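Local atomic coordinates of E3 ubiquitin-protein ligase ORTHRUS 2 (Arabidopsis thaliana, PDB entry 7DUF), a protein that transfers ubiquitin as a RING-type E3 ligase, probably in connection with DNA methylation, and carries a zinc-binding PHD finger that does not recognise the H3K4 peptide. Residues 17-22 against 40-45; 30-35 against 54-59; 35-40 against 59-64. All blocks are in the same frame, centred on the assembly; numbering follows the deposited sequence.

Contact 1 (17-22 against 40-45); sequences GVCMRC and PWHVSC. With ZN (zinc ion), chain D.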
loop_
_atom_site.group_PDB
_atom_site.type_symbol
_atom_site.label_atom_id
_atom_site.label_comp_id
_atom_site.label_asym_id
_atom_site.label_seq_id
_atom_site.Cartn_x
_atom_site.Cartn_y
_atom_site.Cartn_z
ATOM N N GLY A 17 -8.785 -6.274 13.227
ATOM C CA GLY A 17 -7.611 -5.443 13.077
ATOM C C GLY A 17 -6.439 -5.778 13.973
ATOM O O GLY A 17 -5.522 -4.957 14.084
ATOM N N VAL A 18 -6.430 -6.947 14.606
ATOM C CA VAL A 18 -5.378 -7.331 15.544
ATOM C C VAL A 18 -4.481 -8.363 14.876
ATOM O O VAL A 18 -4.971 -9.319 14.262
ATOM C CB VAL A 18 -5.965 -7.881 16.855
ATOM C CG1 VAL A 18 -4.856 -8.150 17.861
ATOM C CG2 VAL A 18 -6.986 -6.909 17.427
ATOM N N CYS A 19 -3.169 -8.170 14.994
ATOM C CA CYS A 19 -2.213 -9.132 14.458
ATOM C C CYS A 19 -2.265 -10.415 15.275
ATOM O O CYS A 19 -2.063 -10.394 16.494
ATOM C CB CYS A 19 -0.803 -8.548 14.467
ATOM S SG CYS A 19 0.464 -9.650 13.785
ATOM N N MET A 20 -2.531 -11.536 14.600
ATOM C CA MET A 20 -2.626 -12.817 15.287
ATOM C C MET A 20 -1.301 -13.246 15.902
ATOM O O MET A 20 -1.290 -14.126 16.769
ATOM C CB MET A 20 -3.118 -13.893 14.318
ATOM C CG MET A 20 -4.501 -13.642 13.739
ATOM S SD MET A 20 -5.289 -15.176 13.212
ATOM C CE MET A 20 -6.171 -14.630 11.752
ATOM N N ARG A 21 -0.189 -12.644 15.481
ATOM C CA ARG A 21 1.130 -13.052 15.946
ATOM C C ARG A 21 1.618 -12.214 17.124
ATOM O O ARG A 21 2.035 -12.766 18.147
ATOM C CB ARG A 21 2.136 -12.976 14.792
ATOM C CG ARG A 21 3.456 -13.671 15.071
ATOM C CD ARG A 21 4.287 -13.806 13.806
ATOM N NE ARG A 21 5.566 -14.455 14.063
ATOM C CZ ARG A 21 6.646 -13.829 14.507
ATOM N NH1 ARG A 21 6.641 -12.528 14.751
ATOM N NH2 ARG A 21 7.761 -14.526 14.713
ATOM N N CYS A 22 1.575 -10.888 17.003
ATOM C CA CYS A 22 2.130 -10.004 18.019
ATOM C C CYS A 22 1.071 -9.357 18.905
ATOM O O CYS A 22 1.423 -8.553 19.775
ATOM C CB CYS A 22 2.991 -8.916 17.363
ATOM S SG CYS A 22 2.066 -7.601 16.541
ATOM N N PRO A 40 -5.737 -8.428 5.528
ATOM C CA PRO A 40 -4.731 -7.521 6.087
ATOM C C PRO A 40 -3.647 -8.289 6.825
ATOM O O PRO A 40 -3.919 -9.245 7.556
ATOM C CB PRO A 40 -5.541 -6.639 7.043
ATOM C CG PRO A 40 -6.691 -7.493 7.448
ATOM C CD PRO A 40 -7.011 -8.373 6.267
ATOM N N TRP A 41 -2.404 -7.865 6.617
ATOM C CA TRP A 41 -1.250 -8.466 7.267
ATOM C C TRP A 41 -0.438 -7.382 7.953
ATOM O O TRP A 41 -0.325 -6.261 7.446
ATOM C CB TRP A 41 -0.364 -9.219 6.263
ATOM C CG TRP A 41 -0.997 -10.450 5.699
ATOM C CD1 TRP A 41 -2.035 -10.505 4.818
ATOM C CD2 TRP A 41 -0.631 -11.808 5.972
ATOM N NE1 TRP A 41 -2.342 -11.812 4.529
ATOM C CE2 TRP A 41 -1.493 -12.632 5.223
ATOM C CE3 TRP A 41 0.342 -12.408 6.779
ATOM C CZ2 TRP A 41 -1.413 -14.023 5.254
ATOM C CZ3 TRP A 41 0.419 -13.790 6.809
ATOM C CH2 TRP A 41 -0.452 -14.582 6.052
ATOM N N HIS A 42 0.125 -7.716 9.112
ATOM C CA HIS A 42 1.025 -6.807 9.812
ATOM C C HIS A 42 2.390 -6.874 9.140
ATOM O O HIS A 42 3.081 -7.895 9.221
ATOM C CB HIS A 42 1.113 -7.170 11.290
ATOM C CG HIS A 42 1.839 -6.156 12.117
ATOM N ND1 HIS A 42 2.261 -6.407 13.404
ATOM C CD2 HIS A 42 2.220 -4.887 11.836
ATOM C CE1 HIS A 42 2.870 -5.337 13.882
ATOM N NE2 HIS A 42 2.859 -4.400 12.950
ATOM N N VAL A 43 2.783 -5.783 8.475
ATOM C CA VAL A 43 3.995 -5.799 7.659
ATOM C C VAL A 43 5.235 -6.013 8.515
ATOM O O VAL A 43 6.256 -6.511 8.026
ATOM C CB VAL A 43 4.093 -4.504 6.824
ATOM C CG1 VAL A 43 4.749 -3.385 7.624
ATOM C CG2 VAL A 43 4.852 -4.763 5.530
ATOM N N SER A 44 5.171 -5.660 9.801
ATOM C CA SER A 44 6.320 -5.867 10.674
ATOM C C SER A 44 6.567 -7.349 10.921
ATOM O O SER A 44 7.721 -7.791 10.972
ATOM C CB SER A 44 6.113 -5.130 11.997
ATOM O OG SER A 44 6.695 -5.845 13.073
ATOM N N CYS A 45 5.500 -8.131 11.065
ATOM C CA CYS A 45 5.596 -9.543 11.403
ATOM C C CYS A 45 5.749 -10.443 10.182
ATOM O O CYS A 45 5.612 -11.663 10.309
ATOM C CB CYS A 45 4.368 -9.973 12.209
ATOM S SG CYS A 45 4.290 -9.291 13.882
HETATM ZN ZN ZN D . 2.251 -8.274 14.329
#
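The imidazole of His42 is met at its rim by two thiolates from 17-22, Cys19 SG and Cys22 SG, both close to the ring plane, while Ser44 CB from its own segment rests 3.4 Å above one face, displaced toward the edge. The guanidinium of Arg21 likewise presents an edge, not a face, to Cys45. Between these groups sits the zinc ion of the site built from three cysteines and one histidine, one of the two metal centres of the PHD finger. His42 ND1 binds the zinc at 2.1 Å, and the sulfurs of Cys19, Cys22 and Cys45 complete the four-ligand shell, each SG lying 2.3 Å from the zinc. The ring is turned to the metal by a chi1 of -171°, which sets CG anti to the backbone N. On its far side NE2 is hydrogen-bonded to Glu30, a second-shell carboxylate that, together with the zinc bond at ND1, helps hold the rotation of the ring and would probably strengthen ND1 as a donor to zinc.

The CxxC turn supplies its own second shell. Cys19 SG accepts a hydrogen bond from Arg21 N at 3.5 Å, with an N-H...S angle of 154°, and a weaker one from Cys22 N, which together would be expected to temper the negative charge on the thiolate. Cys22 also contributes a carbon contact, its CB lying 3.7 Å from Cys45 SG. Arg21, extended from CG to NE, runs alongside Cys45, and its NH1 comes to 4.1 Å from Cys45 SG.

Contact 2 (30-35 against 54-59); sequences ESLTCG and ASTLQW. With ZN (zinc ion), chain C.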
loop_
_atom_site.group_PDB
_atom_site.type_symbol
_atom_site.label_atom_id
_atom_site.label_comp_id
_atom_site.label_asym_id
_atom_site.label_seq_id
_atom_site.Cartn_x
_atom_site.Cartn_y
_atom_site.Cartn_z
ATOM N N GLU A 30 1.645 0.454 9.001
ATOM C CA GLU A 30 2.186 -0.882 9.212
ATOM C C GLU A 30 1.258 -1.974 8.696
ATOM O O GLU A 30 1.476 -3.152 9.001
ATOM C CB GLU A 30 2.477 -1.115 10.698
ATOM C CG GLU A 30 3.350 -0.057 11.345
ATOM C CD GLU A 30 3.928 -0.518 12.669
ATOM O OE1 GLU A 30 4.489 0.326 13.399
ATOM O OE2 GLU A 30 3.823 -1.725 12.977
ATOM N N SER A 31 0.235 -1.620 7.925
ATOM C CA SER A 31 -0.768 -2.570 7.468
ATOM C C SER A 31 -0.691 -2.741 5.958
ATOM O O SER A 31 -0.518 -1.767 5.218
ATOM C CB SER A 31 -2.176 -2.115 7.866
ATOM O OG SER A 31 -3.150 -2.641 6.981
ATOM N N LEU A 32 -0.821 -3.988 5.508
ATOM C CA LEU A 32 -0.809 -4.326 4.092
ATOM C C LEU A 32 -1.901 -5.346 3.823
ATOM O O LEU A 32 -1.987 -6.362 4.520
ATOM C CB LEU A 32 0.552 -4.886 3.662
ATOM C CG LEU A 32 1.333 -4.092 2.614
ATOM C CD1 LEU A 32 2.452 -4.935 2.026
ATOM C CD2 LEU A 32 0.401 -3.590 1.519
ATOM N N THR A 33 -2.733 -5.079 2.821
ATOM C CA THR A 33 -3.791 -5.993 2.422
ATOM C C THR A 33 -3.421 -6.662 1.105
ATOM O O THR A 33 -2.815 -6.037 0.227
ATOM C CB THR A 33 -5.135 -5.271 2.286
ATOM O OG1 THR A 33 -5.280 -4.764 0.954
ATOM C CG2 THR A 33 -5.227 -4.121 3.278
ATOM N N CYS A 34 -3.782 -7.935 0.979
ATOM C CA CYS A 34 -3.456 -8.699 -0.213
ATOM C C CYS A 34 -4.288 -8.226 -1.400
ATOM O O CYS A 34 -5.443 -7.820 -1.259
ATOM C CB CYS A 34 -3.692 -10.189 0.037
ATOM S SG CYS A 34 -3.306 -11.278 -1.353
ATOM N N GLY A 35 -3.680 -8.271 -2.585
ATOM C CA GLY A 35 -4.399 -7.932 -3.797
ATOM C C GLY A 35 -5.275 -9.035 -4.346
ATOM O O GLY A 35 -6.016 -8.805 -5.306
ATOM N N ALA A 54 6.696 -1.082 -6.392
ATOM C CA ALA A 54 5.709 -1.842 -7.153
ATOM C C ALA A 54 5.273 -3.092 -6.399
ATOM O O ALA A 54 4.095 -3.468 -6.440
ATOM C CB ALA A 54 6.270 -2.210 -8.525
ATOM N N SER A 55 6.206 -3.752 -5.708
ATOM C CA SER A 55 5.845 -4.932 -4.928
ATOM C C SER A 55 4.942 -4.573 -3.757
ATOM O O SER A 55 4.175 -5.419 -3.286
ATOM C CB SER A 55 7.104 -5.642 -4.428
ATOM O OG SER A 55 8.149 -5.551 -5.378
ATOM N N THR A 56 5.019 -3.331 -3.274
ATOM C CA THR A 56 4.143 -2.897 -2.195
ATOM C C THR A 56 2.742 -2.569 -2.697
ATOM O O THR A 56 1.766 -2.731 -1.954
ATOM C CB THR A 56 4.745 -1.682 -1.489
ATOM O OG1 THR A 56 6.137 -1.916 -1.241
ATOM C CG2 THR A 56 4.043 -1.429 -0.166
ATOM N N LEU A 57 2.621 -2.123 -3.947
ATOM C CA LEU A 57 1.315 -1.773 -4.495
ATOM C C LEU A 57 0.524 -3.018 -4.878
ATOM O O LEU A 57 -0.598 -3.224 -4.404
ATOM C CB LEU A 57 1.487 -0.841 -5.697
ATOM C CG LEU A 57 2.116 0.501 -5.325
ATOM C CD1 LEU A 57 2.149 1.461 -6.506
ATOM C CD2 LEU A 57 1.364 1.104 -4.156
ATOM N N GLN A 58 1.095 -3.859 -5.737
ATOM C CA GLN A 58 0.475 -5.131 -6.104
ATOM C C GLN A 58 1.030 -6.257 -5.230
ATOM O O GLN A 58 1.557 -7.263 -5.706
ATOM C CB GLN A 58 0.690 -5.415 -7.587
ATOM N N TRP A 59 0.903 -6.063 -3.920
ATOM C CA TRP A 59 1.423 -7.025 -2.960
ATOM C C TRP A 59 0.507 -8.235 -2.858
ATOM O O TRP A 59 -0.721 -8.106 -2.854
ATOM C CB TRP A 59 1.585 -6.384 -1.583
ATOM C CG TRP A 59 2.172 -7.319 -0.575
ATOM C CD1 TRP A 59 3.457 -7.773 -0.531
ATOM C CD2 TRP A 59 1.493 -7.931 0.528
ATOM N NE1 TRP A 59 3.623 -8.623 0.536
ATOM C CE2 TRP A 59 2.432 -8.736 1.202
ATOM C CE3 TRP A 59 0.183 -7.871 1.014
ATOM C CZ2 TRP A 59 2.104 -9.477 2.334
ATOM C CZ3 TRP A 59 -0.141 -8.607 2.138
ATOM C CH2 TRP A 59 0.816 -9.398 2.786
HETATM ZN ZN ZN C . -3.769 -13.256 -0.205
#
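Beside the four-cysteine zinc site of the PHD finger, the tryptophan of the W-x-C-x-x-C signature packs on the strand that leads into that site. Leu32, on strand 31-33, lays its CD1 methyl over one face of the Trp59 indole, 3.6 Å from the centroid of the five-membered ring and 19° off its normal, a CH-pi contact. The other methyl, CD2, turns to the end of the helix, 3.8 Å from Thr56 O. The six-membered side of the indole runs along the strand backbone, with Thr33 O at its edge, 3.6 Å from Trp59 CE3. A chi1 of -178° swings the indole away from its own backbone N and across to Leu32. Trp41 meets the same ring system edge-to-face, and Leu46 and Pro50 also pack against it.

With an alanine in place of Trp59 the indole face over Leu32 CD1 is gone, and the space among Leu32, Trp41, Leu46 and Pro50 is likely to be left poorly filled. Leu32 and Thr56 also touch Leu57 of the second subunit. Cys34 follows the strand and binds the zinc ion through SG, and just beyond it Gly35 N donates a hydrogen bond to Trp59 O, 3.0 Å away, almost in line with the carbonyl bond at a C=O...N angle of 170°.

Contact 3 (35-40 against 59-64); sequences GTCVTP and WHCPDC. With ZN (zinc ion), chain C.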
loop_
_atom_site.group_PDB
_atom_site.type_symbol
_atom_site.label_atom_id
_atom_site.label_comp_id
_atom_site.label_asym_id
_atom_site.label_seq_id
_atom_site.Cartn_x
_atom_site.Cartn_y
_atom_site.Cartn_z
ATOM N N GLY A 35 -3.680 -8.271 -2.585
ATOM C CA GLY A 35 -4.399 -7.932 -3.797
ATOM C C GLY A 35 -5.275 -9.035 -4.346
ATOM O O GLY A 35 -6.016 -8.805 -5.306
ATOM N N THR A 36 -5.210 -10.228 -3.754
ATOM C CA THR A 36 -5.980 -11.378 -4.215
ATOM C C THR A 36 -7.104 -11.699 -3.235
ATOM O O THR A 36 -8.279 -11.575 -3.584
ATOM C CB THR A 36 -5.061 -12.585 -4.418
ATOM O OG1 THR A 36 -4.206 -12.351 -5.545
ATOM C CG2 THR A 36 -5.878 -13.845 -4.665
ATOM N N CYS A 37 -6.775 -12.103 -2.009
ATOM C CA CYS A 37 -7.775 -12.443 -1.005
ATOM C C CYS A 37 -8.200 -11.253 -0.154
ATOM O O CYS A 37 -9.175 -11.368 0.596
ATOM C CB CYS A 37 -7.246 -13.554 -0.094
ATOM S SG CYS A 37 -5.812 -13.075 0.899
ATOM N N VAL A 38 -7.496 -10.125 -0.260
ATOM C CA VAL A 38 -7.745 -8.919 0.526
ATOM C C VAL A 38 -7.754 -9.269 2.009
ATOM O O VAL A 38 -8.728 -9.005 2.722
ATOM C CB VAL A 38 -9.052 -8.227 0.097
ATOM C CG1 VAL A 38 -9.087 -6.796 0.615
ATOM C CG2 VAL A 38 -9.188 -8.246 -1.417
ATOM N N THR A 39 -6.675 -9.886 2.473
ATOM C CA THR A 39 -6.496 -10.108 3.901
ATOM C C THR A 39 -5.461 -9.133 4.434
ATOM O O THR A 39 -4.387 -8.995 3.831
ATOM C CB THR A 39 -6.047 -11.540 4.179
ATOM O OG1 THR A 39 -6.884 -12.455 3.462
ATOM C CG2 THR A 39 -6.130 -11.846 5.668
ATOM N N PRO A 40 -5.737 -8.428 5.528
ATOM C CA PRO A 40 -4.731 -7.521 6.087
ATOM C C PRO A 40 -3.647 -8.289 6.825
ATOM O O PRO A 40 -3.919 -9.245 7.556
ATOM C CB PRO A 40 -5.541 -6.639 7.043
ATOM C CG PRO A 40 -6.691 -7.493 7.448
ATOM C CD PRO A 40 -7.011 -8.373 6.267
ATOM N N TRP A 59 0.903 -6.063 -3.920
ATOM C CA TRP A 59 1.423 -7.025 -2.960
ATOM C C TRP A 59 0.507 -8.235 -2.858
ATOM O O TRP A 59 -0.721 -8.106 -2.854
ATOM C CB TRP A 59 1.585 -6.384 -1.583
ATOM C CG TRP A 59 2.172 -7.319 -0.575
ATOM C CD1 TRP A 59 3.457 -7.773 -0.531
ATOM C CD2 TRP A 59 1.493 -7.931 0.528
ATOM N NE1 TRP A 59 3.623 -8.623 0.536
ATOM C CE2 TRP A 59 2.432 -8.736 1.202
ATOM C CE3 TRP A 59 0.183 -7.871 1.014
ATOM C CZ2 TRP A 59 2.104 -9.477 2.334
ATOM C CZ3 TRP A 59 -0.141 -8.607 2.138
ATOM C CH2 TRP A 59 0.816 -9.398 2.786
ATOM N N HIS A 60 1.114 -9.413 -2.765
ATOM C CA HIS A 60 0.390 -10.669 -2.633
ATOM C C HIS A 60 0.856 -11.375 -1.368
ATOM O O HIS A 60 2.060 -11.571 -1.168
ATOM C CB HIS A 60 0.597 -11.547 -3.868
ATOM C CG HIS A 60 0.034 -10.953 -5.123
ATOM N ND1 HIS A 60 -1.142 -10.235 -5.140
ATOM C CD2 HIS A 60 0.492 -10.953 -6.397
ATOM C CE1 HIS A 60 -1.390 -9.827 -6.371
ATOM N NE2 HIS A 60 -0.413 -10.249 -7.154
ATOM N N CYS A 61 -0.100 -11.747 -0.521
ATOM C CA CYS A 61 0.205 -12.253 0.805
ATOM C C CYS A 61 0.882 -13.620 0.727
ATOM O O CYS A 61 0.792 -14.312 -0.290
ATOM C CB CYS A 61 -1.073 -12.330 1.636
ATOM S SG CYS A 61 -2.098 -13.778 1.334
ATOM N N PRO A 62 1.584 -14.023 1.795
ATOM C CA PRO A 62 2.297 -15.312 1.759
ATOM C C PRO A 62 1.405 -16.505 1.466
ATOM O O PRO A 62 1.880 -17.492 0.891
ATOM C CB PRO A 62 2.910 -15.401 3.162
ATOM C CG PRO A 62 3.091 -13.986 3.576
ATOM C CD PRO A 62 1.912 -13.249 3.007
ATOM N N ASP A 63 0.125 -16.452 1.842
ATOM C CA ASP A 63 -0.767 -17.570 1.549
ATOM C C ASP A 63 -1.143 -17.618 0.073
ATOM O O ASP A 63 -1.462 -18.693 -0.447
ATOM C CB ASP A 63 -2.021 -17.486 2.418
ATOM C CG ASP A 63 -1.859 -18.201 3.746
ATOM O OD1 ASP A 63 -1.243 -19.288 3.765
ATOM O OD2 ASP A 63 -2.346 -17.677 4.770
ATOM N N CYS A 64 -1.111 -16.477 -0.614
ATOM C CA CYS A 64 -1.451 -16.423 -2.030
ATOM C C CYS A 64 -0.237 -16.525 -2.942
ATOM O O CYS A 64 -0.388 -16.913 -4.106
ATOM C CB CYS A 64 -2.205 -15.127 -2.345
ATOM S SG CYS A 64 -3.888 -15.055 -1.685
HETATM ZN ZN ZN C . -3.769 -13.256 -0.205
#
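The backbones of 35-40 and 59-64 come nearest at Gly35 and His60, whose CA atoms are 5.6 Å apart, just past the hydrogen bond between Gly35 and Trp59. From there each chain bends round the zinc ion, and in the second segment the Cys64 N to Cys61 O hydrogen bond, 2.9 Å long, tightens the turn between the two ligands. Three thiolates converge on the metal across the contact: the SG atoms of Cys37, Cys61 and Cys64 each lie 2.3 Å from the zinc, and Cys34 supplies the fourth. This is the four-cysteine site of the cross-brace PHD finger, in which the second and fourth pairs of ligands share one zinc. Cys37 and Cys61 both hold SG between the backbone N and the carbonyl carbon, with chi1 values of 65° and 81°, which points the sulfurs inward to the metal.

Outside the metal shell, Thr36 spans two neighbours of the opposite segment. Its CG2 methyl packs against Cys64 SG at 3.8 Å and so covers a flank of that thiolate. The hydroxyl points to a different neighbour, the imidazole of His60, where the two side chains cross at about a right angle and Thr36 OG1 lies 3.7 Å from His60 ND1.

The segments of the three contacts alternate along the chain; for the two zinc sites this is the cross-brace order of ligand pairs. Contact 1 holds one zinc, whereas contacts 2 and 3 share the other, 16.5 Å from the first zinc ion to the second. Contacts 2 and 3 also share Gly35 and Trp59, and their centres are about 8 Å apart; the centre of contact 1 is about 13 Å from each. The antiparallel pair of strands 31-33 and 40-42 joins the sites, with a probable hydrogen bond of 2.6 Å from Trp41 N to Leu32 O. Glu30 OE2, 2.8 Å from His42 NE2, ties contact 2 to contact 1, and the Trp41 indole packs on Cys61 and Pro62 of contact 3.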